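Local coordinates for protein beta-glucuronidase (uncultured Clostridium sp., PDB 6U7J) that hydrolyses beta-D-glucuronides as a family 2 glycosyl hydrolase of the gut microbiome, probably releasing estrogens from their glucuronide conjugates, at residues K31-Y36 and E42-K47; Q38-K43 and W76-R81; E46-D51 and E136-V141; A105-Y108 and E113-R116. All blocks are in the same frame, centred on the assembly; numbering follows the deposited sequence.

Contact 1 (K31-Y36 and E42-K47); sequences KRDNYY and EKWFEK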
loop_
_atom_site.group_PDB
_atom_site.type_symbol
_atom_site.label_atom_id
_atom_site.label_comp_id
_atom_site.label_asym_id
_atom_site.label_seq_id
_atom_site.Cartn_x
_atom_site.Cartn_y
_atom_site.Cartn_z
ATOM N N LYS B 31 35.896 -3.054 1.811
ATOM C CA LYS B 31 36.012 -4.086 0.801
ATOM C C LYS B 31 35.613 -5.404 1.441
ATOM O O LYS B 31 35.935 -5.651 2.608
ATOM C CB LYS B 31 37.448 -4.166 0.257
ATOM C CG LYS B 31 37.628 -5.167 -0.861
ATOM C CD LYS B 31 38.892 -4.877 -1.683
ATOM C CE LYS B 31 40.141 -5.175 -0.906
ATOM N NZ LYS B 31 41.343 -5.073 -1.794
ATOM N N ARG B 32 34.931 -6.254 0.685
ATOM C CA ARG B 32 34.617 -7.585 1.174
ATOM C C ARG B 32 35.602 -8.610 0.628
ATOM O O ARG B 32 36.245 -8.400 -0.401
ATOM C CB ARG B 32 33.184 -7.967 0.795
ATOM C CG ARG B 32 33.005 -8.388 -0.610
ATOM C CD ARG B 32 31.671 -9.113 -0.789
ATOM N NE ARG B 32 31.232 -8.988 -2.170
ATOM C CZ ARG B 32 31.392 -9.920 -3.103
ATOM N NH1 ARG B 32 31.965 -11.072 -2.793
ATOM N NH2 ARG B 32 30.958 -9.701 -4.344
ATOM N N ASP B 33 35.719 -9.727 1.342
ATOM C CA ASP B 33 36.435 -10.886 0.814
ATOM C C ASP B 33 35.725 -11.441 -0.418
ATOM O O ASP B 33 34.494 -11.562 -0.439
ATOM C CB ASP B 33 36.514 -11.992 1.869
ATOM C CG ASP B 33 37.659 -11.797 2.864
ATOM O OD1 ASP B 33 38.530 -10.923 2.634
ATOM O OD2 ASP B 33 37.679 -12.532 3.880
ATOM N N ASN B 34 36.507 -11.812 -1.441
ATOM C CA ASN B 34 35.963 -12.526 -2.595
ATOM C C ASN B 34 36.022 -14.041 -2.433
ATOM O O ASN B 34 35.375 -14.751 -3.195
ATOM C CB ASN B 34 36.686 -12.123 -3.892
ATOM C CG ASN B 34 36.592 -10.625 -4.176
ATOM O OD1 ASN B 34 37.592 -9.912 -4.145
ATOM N ND2 ASN B 34 35.382 -10.142 -4.438
ATOM N N TYR B 35 36.777 -14.553 -1.469
ATOM C CA TYR B 35 36.663 -15.949 -1.071
ATOM C C TYR B 35 36.927 -15.995 0.425
ATOM O O TYR B 35 37.378 -15.012 1.016
ATOM C CB TYR B 35 37.615 -16.863 -1.868
ATOM C CG TYR B 35 39.085 -16.516 -1.716
ATOM C CD1 TYR B 35 39.821 -16.976 -0.629
ATOM C CD2 TYR B 35 39.734 -15.729 -2.658
ATOM C CE1 TYR B 35 41.164 -16.667 -0.488
ATOM C CE2 TYR B 35 41.084 -15.408 -2.520
ATOM C CZ TYR B 35 41.790 -15.884 -1.438
ATOM O OH TYR B 35 43.126 -15.560 -1.287
ATOM N N TYR B 36 36.632 -17.138 1.040
ATOM C CA TYR B 36 36.725 -17.238 2.494
ATOM C C TYR B 36 38.128 -16.882 2.982
ATOM O O TYR B 36 39.116 -17.504 2.576
ATOM C CB TYR B 36 36.344 -18.643 2.949
ATOM C CG TYR B 36 36.276 -18.774 4.451
ATOM C CD1 TYR B 36 35.546 -17.867 5.210
ATOM C CD2 TYR B 36 36.944 -19.798 5.112
ATOM C CE1 TYR B 36 35.480 -17.977 6.597
ATOM C CE2 TYR B 36 36.886 -19.918 6.505
ATOM C CZ TYR B 36 36.156 -19.002 7.241
ATOM O OH TYR B 36 36.097 -19.111 8.622
ATOM N N GLU B 42 45.847 -13.018 2.014
ATOM C CA GLU B 42 46.629 -12.085 1.222
ATOM C C GLU B 42 47.192 -10.950 2.057
ATOM O O GLU B 42 47.804 -10.028 1.501
ATOM C CB GLU B 42 45.771 -11.553 0.069
ATOM C CG GLU B 42 45.266 -12.690 -0.804
ATOM C CD GLU B 42 44.564 -12.218 -2.068
ATOM O OE1 GLU B 42 44.560 -10.998 -2.332
ATOM O OE2 GLU B 42 43.998 -13.074 -2.783
ATOM N N LYS B 43 46.991 -11.007 3.376
ATOM C CA LYS B 43 47.531 -10.046 4.327
ATOM C C LYS B 43 47.235 -8.619 3.889
ATOM O O LYS B 43 48.118 -7.758 3.836
ATOM C CB LYS B 43 49.029 -10.288 4.541
ATOM C CG LYS B 43 49.276 -11.731 4.984
ATOM C CD LYS B 43 50.421 -11.903 5.965
ATOM C CE LYS B 43 51.001 -13.308 5.847
ATOM N NZ LYS B 43 51.883 -13.675 7.004
ATOM N N TRP B 44 45.947 -8.376 3.606
ATOM C CA TRP B 44 45.491 -7.072 3.145
ATOM C C TRP B 44 45.824 -5.979 4.135
ATOM O O TRP B 44 45.986 -4.818 3.741
ATOM C CB TRP B 44 43.977 -7.087 2.913
ATOM C CG TRP B 44 43.563 -7.686 1.626
ATOM C CD1 TRP B 44 44.380 -8.150 0.630
ATOM C CD2 TRP B 44 42.219 -7.895 1.177
ATOM N NE1 TRP B 44 43.622 -8.652 -0.405
ATOM C CE2 TRP B 44 42.292 -8.503 -0.095
ATOM C CE3 TRP B 44 40.962 -7.628 1.728
ATOM C CZ2 TRP B 44 41.148 -8.841 -0.830
ATOM C CZ3 TRP B 44 39.831 -7.975 1.007
ATOM C CH2 TRP B 44 39.931 -8.572 -0.262
ATOM N N PHE B 45 45.918 -6.328 5.421
ATOM C CA PHE B 45 46.194 -5.348 6.470
ATOM C C PHE B 45 47.607 -4.762 6.415
ATOM O O PHE B 45 47.866 -3.748 7.073
ATOM C CB PHE B 45 45.973 -5.993 7.834
ATOM C CG PHE B 45 46.732 -7.280 8.023
ATOM C CD1 PHE B 45 48.075 -7.267 8.373
ATOM C CD2 PHE B 45 46.099 -8.504 7.860
ATOM C CE1 PHE B 45 48.773 -8.445 8.557
ATOM C CE2 PHE B 45 46.790 -9.686 8.040
ATOM C CZ PHE B 45 48.131 -9.658 8.389
ATOM N N GLU B 46 48.530 -5.361 5.663
ATOM C CA GLU B 46 49.906 -4.866 5.668
ATOM C C GLU B 46 50.089 -3.581 4.874
ATOM O O GLU B 46 51.146 -2.957 4.979
ATOM C CB GLU B 46 50.857 -5.927 5.124
ATOM C CG GLU B 46 50.863 -7.206 5.931
ATOM C CD GLU B 46 52.036 -8.098 5.589
ATOM O OE1 GLU B 46 52.485 -8.047 4.427
ATOM O OE2 GLU B 46 52.503 -8.845 6.481
ATOM N N LYS B 47 49.097 -3.169 4.097
ATOM C CA LYS B 47 49.190 -1.963 3.291
ATOM C C LYS B 47 47.784 -1.402 3.130
ATOM O O LYS B 47 46.803 -2.106 3.398
ATOM C CB LYS B 47 49.847 -2.263 1.930
ATOM C CG LYS B 47 48.982 -3.047 0.928
ATOM C CD LYS B 47 48.891 -4.559 1.243
ATOM C CE LYS B 47 48.077 -5.331 0.165
ATOM N NZ LYS B 47 48.227 -6.825 0.294
#
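Lys31 lays the end of its side chain over one face of the six-membered ring of Trp44. This is a combined CH-pi and cation-pi contact: CE sits 3.5 Å from the centroid of that ring, and NZ sits 3.9 Å from the same centroid, only 11° off the ring normal. A bend at chi3 (70°) in an otherwise extended chain brings the ammonium group there, and NZ is also anchored by a hydrogen bond to the backbone oxygen of Glu50. At the rim of the indole, Arg32 O lies in the ring plane 3.7 Å from Trp44 CH2. Asp33 OD1 comes within 3.6 Å of Trp44 CZ3 and takes its main hydrogen bond from Gly39 N. Trp44 thus fills the corner between the end of strand 20-32, in the sugar-binding domain, and the chain that returns after helix 38-41. That return is made by a Schellman motif at Lys43, whose positive phi ends the helix and leads into the 3-10 segment 44-46. Hydrogen bonds link the more exposed side through Glu42. Tyr35 OH donates to Glu42 OE2 (3.0 Å) on the anti side, tilted out of the carboxylate plane, and Trp44 NE1 reaches Glu42 OE1 (3.2 Å) from above that plane, 41° out of it. With both oxygens engaged, the rotation of the carboxylate is largely fixed.

Contact 2 (Q38-K43 and W76-R81); sequences QGFEEK and WVWYER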
loop_
_atom_site.group_PDB
_atom_site.type_symbol
_atom_site.label_atom_id
_atom_site.label_comp_id
_atom_site.label_asym_id
_atom_site.label_seq_id
_atom_site.Cartn_x
_atom_site.Cartn_y
_atom_site.Cartn_z
ATOM N N GLN B 38 40.055 -14.340 2.361
ATOM C CA GLN B 38 41.005 -13.780 1.402
ATOM C C GLN B 38 41.864 -12.688 2.024
ATOM O O GLN B 38 43.087 -12.670 1.845
ATOM C CB GLN B 38 40.273 -13.228 0.183
ATOM C CG GLN B 38 41.208 -12.487 -0.772
ATOM C CD GLN B 38 40.495 -12.000 -2.014
ATOM O OE1 GLN B 38 39.280 -11.794 -2.005
ATOM N NE2 GLN B 38 41.243 -11.827 -3.097
ATOM N N GLY B 39 41.240 -11.769 2.770
ATOM C CA GLY B 39 41.996 -10.676 3.370
ATOM C C GLY B 39 43.108 -11.149 4.292
ATOM O O GLY B 39 44.205 -10.579 4.301
ATOM N N PHE B 40 42.835 -12.174 5.102
ATOM C CA PHE B 40 43.869 -12.706 5.984
ATOM C C PHE B 40 44.942 -13.419 5.179
ATOM O O PHE B 40 46.140 -13.274 5.457
ATOM C CB PHE B 40 43.268 -13.670 7.013
ATOM C CG PHE B 40 42.262 -13.042 7.934
ATOM C CD1 PHE B 40 42.571 -11.909 8.657
ATOM C CD2 PHE B 40 41.000 -13.601 8.076
ATOM C CE1 PHE B 40 41.633 -11.330 9.507
ATOM C CE2 PHE B 40 40.056 -13.032 8.924
ATOM C CZ PHE B 40 40.371 -11.893 9.640
ATOM N N GLU B 41 44.529 -14.195 4.179
ATOM C CA GLU B 41 45.483 -14.981 3.410
ATOM C C GLU B 41 46.392 -14.087 2.580
ATOM O O GLU B 41 47.594 -14.353 2.464
ATOM C CB GLU B 41 44.736 -15.978 2.519
ATOM C CG GLU B 41 44.176 -17.163 3.307
ATOM C CD GLU B 41 43.862 -18.369 2.439
ATOM O OE1 GLU B 41 44.230 -18.365 1.238
ATOM O OE2 GLU B 41 43.243 -19.324 2.965
ATOM N N GLU B 42 45.847 -13.018 2.014
ATOM C CA GLU B 42 46.629 -12.085 1.222
ATOM C C GLU B 42 47.192 -10.950 2.057
ATOM O O GLU B 42 47.804 -10.028 1.501
ATOM C CB GLU B 42 45.771 -11.553 0.069
ATOM C CG GLU B 42 45.266 -12.690 -0.804
ATOM C CD GLU B 42 44.564 -12.218 -2.068
ATOM O OE1 GLU B 42 44.560 -10.998 -2.332
ATOM O OE2 GLU B 42 43.998 -13.074 -2.783
ATOM N N LYS B 43 46.991 -11.007 3.376
ATOM C CA LYS B 43 47.531 -10.046 4.327
ATOM C C LYS B 43 47.235 -8.619 3.889
ATOM O O LYS B 43 48.118 -7.758 3.836
ATOM C CB LYS B 43 49.029 -10.288 4.541
ATOM C CG LYS B 43 49.276 -11.731 4.984
ATOM C CD LYS B 43 50.421 -11.903 5.965
ATOM C CE LYS B 43 51.001 -13.308 5.847
ATOM N NZ LYS B 43 51.883 -13.675 7.004
ATOM N N TRP B 76 34.035 -12.503 5.914
ATOM C CA TRP B 76 34.732 -11.342 6.450
ATOM C C TRP B 76 34.700 -10.177 5.470
ATOM O O TRP B 76 34.734 -10.362 4.250
ATOM C CB TRP B 76 36.198 -11.673 6.779
ATOM C CG TRP B 76 36.328 -12.637 7.921
ATOM C CD1 TRP B 76 36.249 -14.001 7.861
ATOM C CD2 TRP B 76 36.532 -12.306 9.299
ATOM N NE1 TRP B 76 36.389 -14.535 9.123
ATOM C CE2 TRP B 76 36.567 -13.514 10.019
ATOM C CE3 TRP B 76 36.681 -11.102 9.991
ATOM C CZ2 TRP B 76 36.762 -13.557 11.404
ATOM C CZ3 TRP B 76 36.861 -11.142 11.368
ATOM C CH2 TRP B 76 36.902 -12.365 12.058
ATOM N N VAL B 77 34.677 -8.968 6.027
ATOM C CA VAL B 77 34.849 -7.739 5.271
ATOM C C VAL B 77 35.908 -6.897 5.973
ATOM O O VAL B 77 36.293 -7.168 7.111
ATOM C CB VAL B 77 33.530 -6.950 5.121
ATOM C CG1 VAL B 77 32.465 -7.830 4.458
ATOM C CG2 VAL B 77 33.032 -6.444 6.494
ATOM N N TRP B 78 36.346 -5.843 5.284
ATOM C CA TRP B 78 37.487 -5.043 5.703
ATOM C C TRP B 78 37.113 -3.570 5.673
ATOM O O TRP B 78 36.684 -3.052 4.634
ATOM C CB TRP B 78 38.693 -5.319 4.794
ATOM C CG TRP B 78 39.172 -6.707 4.984
ATOM C CD1 TRP B 78 38.679 -7.838 4.400
ATOM C CD2 TRP B 78 40.209 -7.129 5.871
ATOM N NE1 TRP B 78 39.355 -8.945 4.863
ATOM C CE2 TRP B 78 40.302 -8.537 5.767
ATOM C CE3 TRP B 78 41.065 -6.457 6.753
ATOM C CZ2 TRP B 78 41.232 -9.283 6.500
ATOM C CZ3 TRP B 78 41.992 -7.198 7.474
ATOM C CH2 TRP B 78 42.070 -8.598 7.338
ATOM N N TYR B 79 37.259 -2.907 6.810
ATOM C CA TYR B 79 37.091 -1.470 6.934
ATOM C C TYR B 79 38.447 -0.825 7.170
ATOM O O TYR B 79 39.324 -1.415 7.812
ATOM C CB TYR B 79 36.210 -1.105 8.121
ATOM C CG TYR B 79 34.723 -1.392 8.032
ATOM C CD1 TYR B 79 33.812 -0.348 7.922
ATOM C CD2 TYR B 79 34.225 -2.689 8.125
ATOM C CE1 TYR B 79 32.450 -0.579 7.874
ATOM C CE2 TYR B 79 32.850 -2.931 8.088
ATOM C CZ TYR B 79 31.974 -1.866 7.954
ATOM O OH TYR B 79 30.610 -2.067 7.914
ATOM N N GLU B 80 38.593 0.420 6.725
ATOM C CA GLU B 80 39.828 1.141 6.994
ATOM C C GLU B 80 39.569 2.635 7.033
ATOM O O GLU B 80 38.768 3.150 6.246
ATOM C CB GLU B 80 40.885 0.837 5.929
ATOM C CG GLU B 80 42.198 1.524 6.154
ATOM C CD GLU B 80 43.280 0.908 5.298
ATOM O OE1 GLU B 80 43.939 -0.037 5.782
ATOM O OE2 GLU B 80 43.435 1.337 4.130
ATOM N N ARG B 81 40.249 3.322 7.950
ATOM C CA ARG B 81 40.301 4.776 7.917
ATOM C C ARG B 81 41.586 5.243 8.589
ATOM O O ARG B 81 42.334 4.457 9.174
ATOM C CB ARG B 81 39.065 5.405 8.578
ATOM C CG ARG B 81 39.021 5.288 10.093
ATOM C CD ARG B 81 38.068 6.300 10.696
ATOM N NE ARG B 81 38.681 7.626 10.768
ATOM C CZ ARG B 81 38.015 8.758 10.974
ATOM N NH1 ARG B 81 36.691 8.758 11.128
ATOM N NH2 ARG B 81 38.675 9.896 11.017
HETATM O O HOH W 1 39.713 -11.988 5.251
#
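Phe40 meets two tryptophans of strand 76-85, and here the packing is tight. It turns an edge to Trp76 in a T-shaped pair: CE2 stands over the indole, 3.6 Å from Trp76 CD2, with the planes at 75°. One face of the Phe40 ring takes the edge of Trp78 in an offset edge-to-face pair, where Phe40 CE1 is 3.5 Å from Trp78 CH2. Just before it, Gly39 has no side chain to hold the helix off, and its C atom comes within 3.4 Å of Trp78 CZ2. Beside the indole nitrogen a water mediates the contact, accepting from Phe40 N (3.1 Å) and, in the ring plane, from Trp78 NE1 (3.1 Å). The solvent side is the exposed Glu41-Lys43 end of the segment, which does not touch the strand; there Gln38 NE2 donates to Glu42 OE2 along the helix (3.0 Å). The result is an aromatic cluster that seats a short helix on the face of an antiparallel sheet in the sugar-binding domain of a family 2 glycosyl hydrolase.

Contact 3 (E46-D51 and E136-V141); sequences EKPLED and ENRLTV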
loop_
_atom_site.group_PDB
_atom_site.type_symbol
_atom_site.label_atom_id
_atom_site.label_comp_id
_atom_site.label_asym_id
_atom_site.label_seq_id
_atom_site.Cartn_x
_atom_site.Cartn_y
_atom_site.Cartn_z
ATOM N N GLU B 46 48.530 -5.361 5.663
ATOM C CA GLU B 46 49.906 -4.866 5.668
ATOM C C GLU B 46 50.089 -3.581 4.874
ATOM O O GLU B 46 51.146 -2.957 4.979
ATOM C CB GLU B 46 50.857 -5.927 5.124
ATOM C CG GLU B 46 50.863 -7.206 5.931
ATOM C CD GLU B 46 52.036 -8.098 5.589
ATOM O OE1 GLU B 46 52.485 -8.047 4.427
ATOM O OE2 GLU B 46 52.503 -8.845 6.481
ATOM N N LYS B 47 49.097 -3.169 4.097
ATOM C CA LYS B 47 49.190 -1.963 3.291
ATOM C C LYS B 47 47.784 -1.402 3.130
ATOM O O LYS B 47 46.803 -2.106 3.398
ATOM C CB LYS B 47 49.847 -2.263 1.930
ATOM C CG LYS B 47 48.982 -3.047 0.928
ATOM C CD LYS B 47 48.891 -4.559 1.243
ATOM C CE LYS B 47 48.077 -5.331 0.165
ATOM N NZ LYS B 47 48.227 -6.825 0.294
ATOM N N PRO B 48 47.650 -0.130 2.747
ATOM C CA PRO B 48 46.312 0.457 2.594
ATOM C C PRO B 48 45.415 -0.371 1.680
ATOM O O PRO B 48 45.868 -0.968 0.702
ATOM C CB PRO B 48 46.606 1.839 2.003
ATOM C CG PRO B 48 47.931 2.207 2.622
ATOM C CD PRO B 48 48.704 0.905 2.738
ATOM N N LEU B 49 44.128 -0.431 2.032
ATOM C CA LEU B 49 43.162 -1.171 1.225
ATOM C C LEU B 49 43.055 -0.578 -0.175
ATOM O O LEU B 49 43.068 0.643 -0.349
ATOM C CB LEU B 49 41.784 -1.160 1.895
ATOM C CG LEU B 49 41.587 -1.973 3.174
ATOM C CD1 LEU B 49 40.090 -1.970 3.598
ATOM C CD2 LEU B 49 42.111 -3.394 3.026
ATOM N N GLU B 50 42.951 -1.459 -1.172
ATOM C CA GLU B 50 42.796 -1.106 -2.578
ATOM C C GLU B 50 41.471 -1.641 -3.106
ATOM O O GLU B 50 40.936 -2.629 -2.596
ATOM C CB GLU B 50 43.939 -1.674 -3.437
ATOM C CG GLU B 50 45.249 -0.912 -3.304
ATOM C CD GLU B 50 46.465 -1.725 -3.721
ATOM O OE1 GLU B 50 46.342 -2.575 -4.634
ATOM O OE2 GLU B 50 47.550 -1.506 -3.129
ATOM N N ASP B 51 40.970 -0.998 -4.164
ATOM C CA ASP B 51 39.678 -1.327 -4.781
ATOM C C ASP B 51 38.563 -1.370 -3.725
ATOM O O ASP B 51 37.984 -2.413 -3.416
ATOM C CB ASP B 51 39.750 -2.651 -5.555
ATOM C CG ASP B 51 40.968 -2.733 -6.476
ATOM O OD1 ASP B 51 41.879 -3.544 -6.186
ATOM O OD2 ASP B 51 41.021 -1.991 -7.487
ATOM N N GLU B 136 49.298 11.152 11.897
ATOM C CA GLU B 136 48.463 10.227 11.142
ATOM C C GLU B 136 48.727 8.768 11.506
ATOM O O GLU B 136 49.877 8.344 11.648
ATOM C CB GLU B 136 48.707 10.448 9.649
ATOM C CG GLU B 136 48.058 9.445 8.748
ATOM C CD GLU B 136 47.558 10.068 7.458
ATOM O OE1 GLU B 136 46.744 11.019 7.524
ATOM O OE2 GLU B 136 47.985 9.602 6.379
ATOM N N ASN B 137 47.643 8.003 11.670
ATOM C CA ASN B 137 47.675 6.557 11.866
ATOM C C ASN B 137 46.674 5.898 10.914
ATOM O O ASN B 137 45.734 6.537 10.431
ATOM C CB ASN B 137 47.342 6.177 13.322
ATOM C CG ASN B 137 48.420 6.622 14.312
ATOM O OD1 ASN B 137 49.228 5.813 14.765
ATOM N ND2 ASN B 137 48.441 7.913 14.636
ATOM N N ARG B 138 46.873 4.609 10.647
ATOM C CA ARG B 138 45.971 3.840 9.801
ATOM C C ARG B 138 45.286 2.785 10.648
ATOM O O ARG B 138 45.953 2.028 11.363
ATOM C CB ARG B 138 46.707 3.178 8.630
ATOM C CG ARG B 138 45.795 2.363 7.711
ATOM C CD ARG B 138 46.438 2.070 6.338
ATOM N NE ARG B 138 47.674 1.310 6.471
ATOM C CZ ARG B 138 47.723 -0.012 6.591
ATOM N NH1 ARG B 138 46.604 -0.722 6.572
ATOM N NH2 ARG B 138 48.889 -0.623 6.736
ATOM N N LEU B 139 43.958 2.741 10.567
ATOM C CA LEU B 139 43.145 1.826 11.357
ATOM C C LEU B 139 42.411 0.898 10.399
ATOM O O LEU B 139 41.649 1.364 9.542
ATOM C CB LEU B 139 42.162 2.601 12.248
ATOM C CG LEU B 139 41.170 1.749 13.048
ATOM C CD1 LEU B 139 41.891 0.690 13.884
ATOM C CD2 LEU B 139 40.280 2.622 13.936
ATOM N N THR B 140 42.669 -0.403 10.523
ATOM C CA THR B 140 42.064 -1.417 9.675
ATOM C C THR B 140 41.305 -2.381 10.568
ATOM O O THR B 140 41.860 -2.872 11.557
ATOM C CB THR B 140 43.127 -2.173 8.852
ATOM O OG1 THR B 140 44.061 -1.232 8.289
ATOM C CG2 THR B 140 42.460 -2.996 7.724
ATOM N N VAL B 141 40.040 -2.643 10.228
ATOM C CA VAL B 141 39.161 -3.485 11.037
ATOM C C VAL B 141 38.584 -4.578 10.150
ATOM O O VAL B 141 37.808 -4.286 9.232
ATOM C CB VAL B 141 38.028 -2.685 11.689
ATOM C CG1 VAL B 141 37.105 -3.628 12.448
ATOM C CG2 VAL B 141 38.585 -1.599 12.610
#
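The loop at Pro48 passes strand 136-141 at a distance, the CA atoms of Pro48 and Arg138 lying 8.0 Å apart, and no backbone hydrogen bond joins the two. The gap is bridged by Arg138, whose side chain leaves the strand with CG anti to N (chi1 -180°) and bends at chi3 (60°), bringing its guanidinium flat against the Lys47-Pro48 peptide. Pro48 N sits over the centre of the guanidinium, 3.8 Å from CZ, and Lys47 C lies over the same face, 3.7 Å from CZ. The proline ring crosses the arginine chain at about a right angle, with Pro48 CD 3.9 Å from Arg138 NE. Although Lys47 O is 3.5 Å from Arg138 NH1, it lies above the plane and the angle is too poor for a hydrogen bond. Arg138 therefore stacks on the loop by its face while NH1 finds its partner in Glu80, as a salt bridge, and NH2 weakly in Phe45 O; Glu80, which also accepts from Leu49 N, probably keeps the guanidinium in place and its charge balanced.

Contact 4 (A105-Y108 and E113-R116); sequences AVIY and EITR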
loop_
_atom_site.group_PDB
_atom_site.type_symbol
_atom_site.label_atom_id
_atom_site.label_comp_id
_atom_site.label_asym_id
_atom_site.label_seq_id
_atom_site.Cartn_x
_atom_site.Cartn_y
_atom_site.Cartn_z
ATOM N N ALA B 105 35.826 -9.344 15.372
ATOM C CA ALA B 105 36.714 -8.262 14.970
ATOM C C ALA B 105 38.178 -8.666 15.093
ATOM O O ALA B 105 38.577 -9.347 16.042
ATOM C CB ALA B 105 36.472 -7.005 15.812
ATOM N N VAL B 106 38.974 -8.231 14.127
ATOM C CA VAL B 106 40.431 -8.198 14.247
ATOM C C VAL B 106 40.850 -6.770 13.933
ATOM O O VAL B 106 40.583 -6.273 12.834
ATOM C CB VAL B 106 41.128 -9.200 13.308
ATOM C CG1 VAL B 106 42.641 -9.287 13.623
ATOM C CG2 VAL B 106 40.507 -10.573 13.439
ATOM N N ILE B 107 41.471 -6.107 14.903
ATOM C CA ILE B 107 41.832 -4.695 14.822
ATOM C C ILE B 107 43.318 -4.592 14.504
ATOM O O ILE B 107 44.147 -5.171 15.220
ATOM C CB ILE B 107 41.529 -3.972 16.145
ATOM C CG1 ILE B 107 40.089 -4.208 16.606
ATOM C CG2 ILE B 107 41.900 -2.489 16.038
ATOM C CD1 ILE B 107 39.042 -4.087 15.528
ATOM N N TYR B 108 43.660 -3.845 13.450
ATOM C CA TYR B 108 45.045 -3.590 13.076
ATOM C C TYR B 108 45.314 -2.098 13.168
ATOM O O TYR B 108 44.451 -1.283 12.818
ATOM C CB TYR B 108 45.366 -4.067 11.648
ATOM C CG TYR B 108 45.066 -5.528 11.369
ATOM C CD1 TYR B 108 43.787 -5.941 11.004
ATOM C CD2 TYR B 108 46.071 -6.494 11.456
ATOM C CE1 TYR B 108 43.520 -7.274 10.735
ATOM C CE2 TYR B 108 45.814 -7.820 11.193
ATOM C CZ TYR B 108 44.533 -8.206 10.828
ATOM O OH TYR B 108 44.263 -9.529 10.568
ATOM N N GLU B 113 48.364 -6.179 13.996
ATOM C CA GLU B 113 47.219 -6.634 14.776
ATOM C C GLU B 113 47.372 -6.265 16.244
ATOM O O GLU B 113 48.330 -6.689 16.892
ATOM C CB GLU B 113 47.075 -8.144 14.640
ATOM C CG GLU B 113 45.978 -8.683 15.528
ATOM C CD GLU B 113 45.765 -10.167 15.356
ATOM O OE1 GLU B 113 46.037 -10.698 14.257
ATOM O OE2 GLU B 113 45.325 -10.807 16.330
ATOM N N ILE B 114 46.429 -5.487 16.784
ATOM C CA ILE B 114 46.523 -5.041 18.171
ATOM C C ILE B 114 45.467 -5.657 19.083
ATOM O O ILE B 114 45.692 -5.709 20.302
ATOM C CB ILE B 114 46.488 -3.501 18.301
ATOM C CG1 ILE B 114 45.232 -2.914 17.656
ATOM C CG2 ILE B 114 47.776 -2.869 17.745
ATOM C CD1 ILE B 114 44.932 -1.477 18.112
ATOM N N THR B 115 44.333 -6.116 18.558
ATOM C CA THR B 115 43.383 -6.822 19.409
ATOM C C THR B 115 42.408 -7.614 18.548
ATOM O O THR B 115 42.356 -7.475 17.323
ATOM C CB THR B 115 42.638 -5.864 20.362
ATOM O OG1 THR B 115 42.113 -6.608 21.469
ATOM C CG2 THR B 115 41.491 -5.154 19.678
ATOM N N ARG B 116 41.658 -8.481 19.226
ATOM C CA ARG B 116 40.624 -9.315 18.640
ATOM C C ARG B 116 39.413 -9.278 19.552
ATOM O O ARG B 116 39.530 -9.054 20.758
ATOM C CB ARG B 116 41.058 -10.763 18.498
ATOM C CG ARG B 116 41.997 -11.031 17.387
ATOM C CD ARG B 116 42.586 -12.400 17.581
ATOM N NE ARG B 116 43.521 -12.735 16.524
ATOM C CZ ARG B 116 43.379 -13.779 15.723
ATOM N NH1 ARG B 116 42.338 -14.592 15.867
ATOM N NH2 ARG B 116 44.284 -14.007 14.781
HETATM O O HOH W 2 46.104 -11.251 11.556
#
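A beta hairpin with a classic bulge pairs Ala105-Tyr108 with Glu113-Arg116, Ile107 standing opposite both Ile114 and Thr115. Ile107 N donates an almost straight bond to Thr115 O (2.9 Å, 173°). Its carbonyl oxygen serves two donors: Ile114 N binds it at 2.8 Å, and Thr115 N reaches the same Ile107 O in a weak bond of 3.5 Å. The extra residue moves the register by one, with Val106 facing Arg116 before the bulge and Tyr108 facing Glu113 beyond it. On the face carrying Ile107, its CG1 runs alongside Thr115, 3.5 Å from CG2, and its CG2 branch meets Ile114 CG1 at 3.7 Å. Strand 104-109 pairs on its other side with strand 135-144, and Ile107 reaches Leu139 and Val141 there, so the hairpin extends the antiparallel sheet of the sugar-binding domain. The opposite face carries Val106, Tyr108, Glu113 and Arg116. Glu113 CB lies 3.7 Å from Tyr108 CE2, and its extended chain, CG anti to the backbone N (chi1 175°), carries the carboxylate past Val106 CG1. One carboxylate oxygen, OE2, takes Arg116 NE on its syn side, tilted out of the carboxylate plane, in a short salt bridge of 2.6 Å within the guanidinium plane. The other, OE1, accepts from a water at 2.8 Å that also hydrogen-bonds to Tyr108 OH. Phe40 packs on Val106 and Tyr108, and Phe45 stacks on the tyrosine ring.

All four contacts lie in the sugar-binding domain and reach one antiparallel sheet. Contacts 1 and 2 are almost superposed, their centres about 3 Å apart: they share Glu42 and Lys43, and Trp44 of the first meets Trp78 of the second edge-to-face. Contact 3 continues the same loop, with its centre about 9 Å from that of contact 2, to which a hydrogen bond between Glu80 OE1 and Thr140 OG1 ties it. Contact 4 lies about 11 Å from contact 2, centre to centre, and joins contact 3 through backbone pairing of Tyr108 with Thr140. None of the four involves the TIM barrel domain, which houses catalysis in this family; their centres lie about 23 to 31 Å from the chain centre.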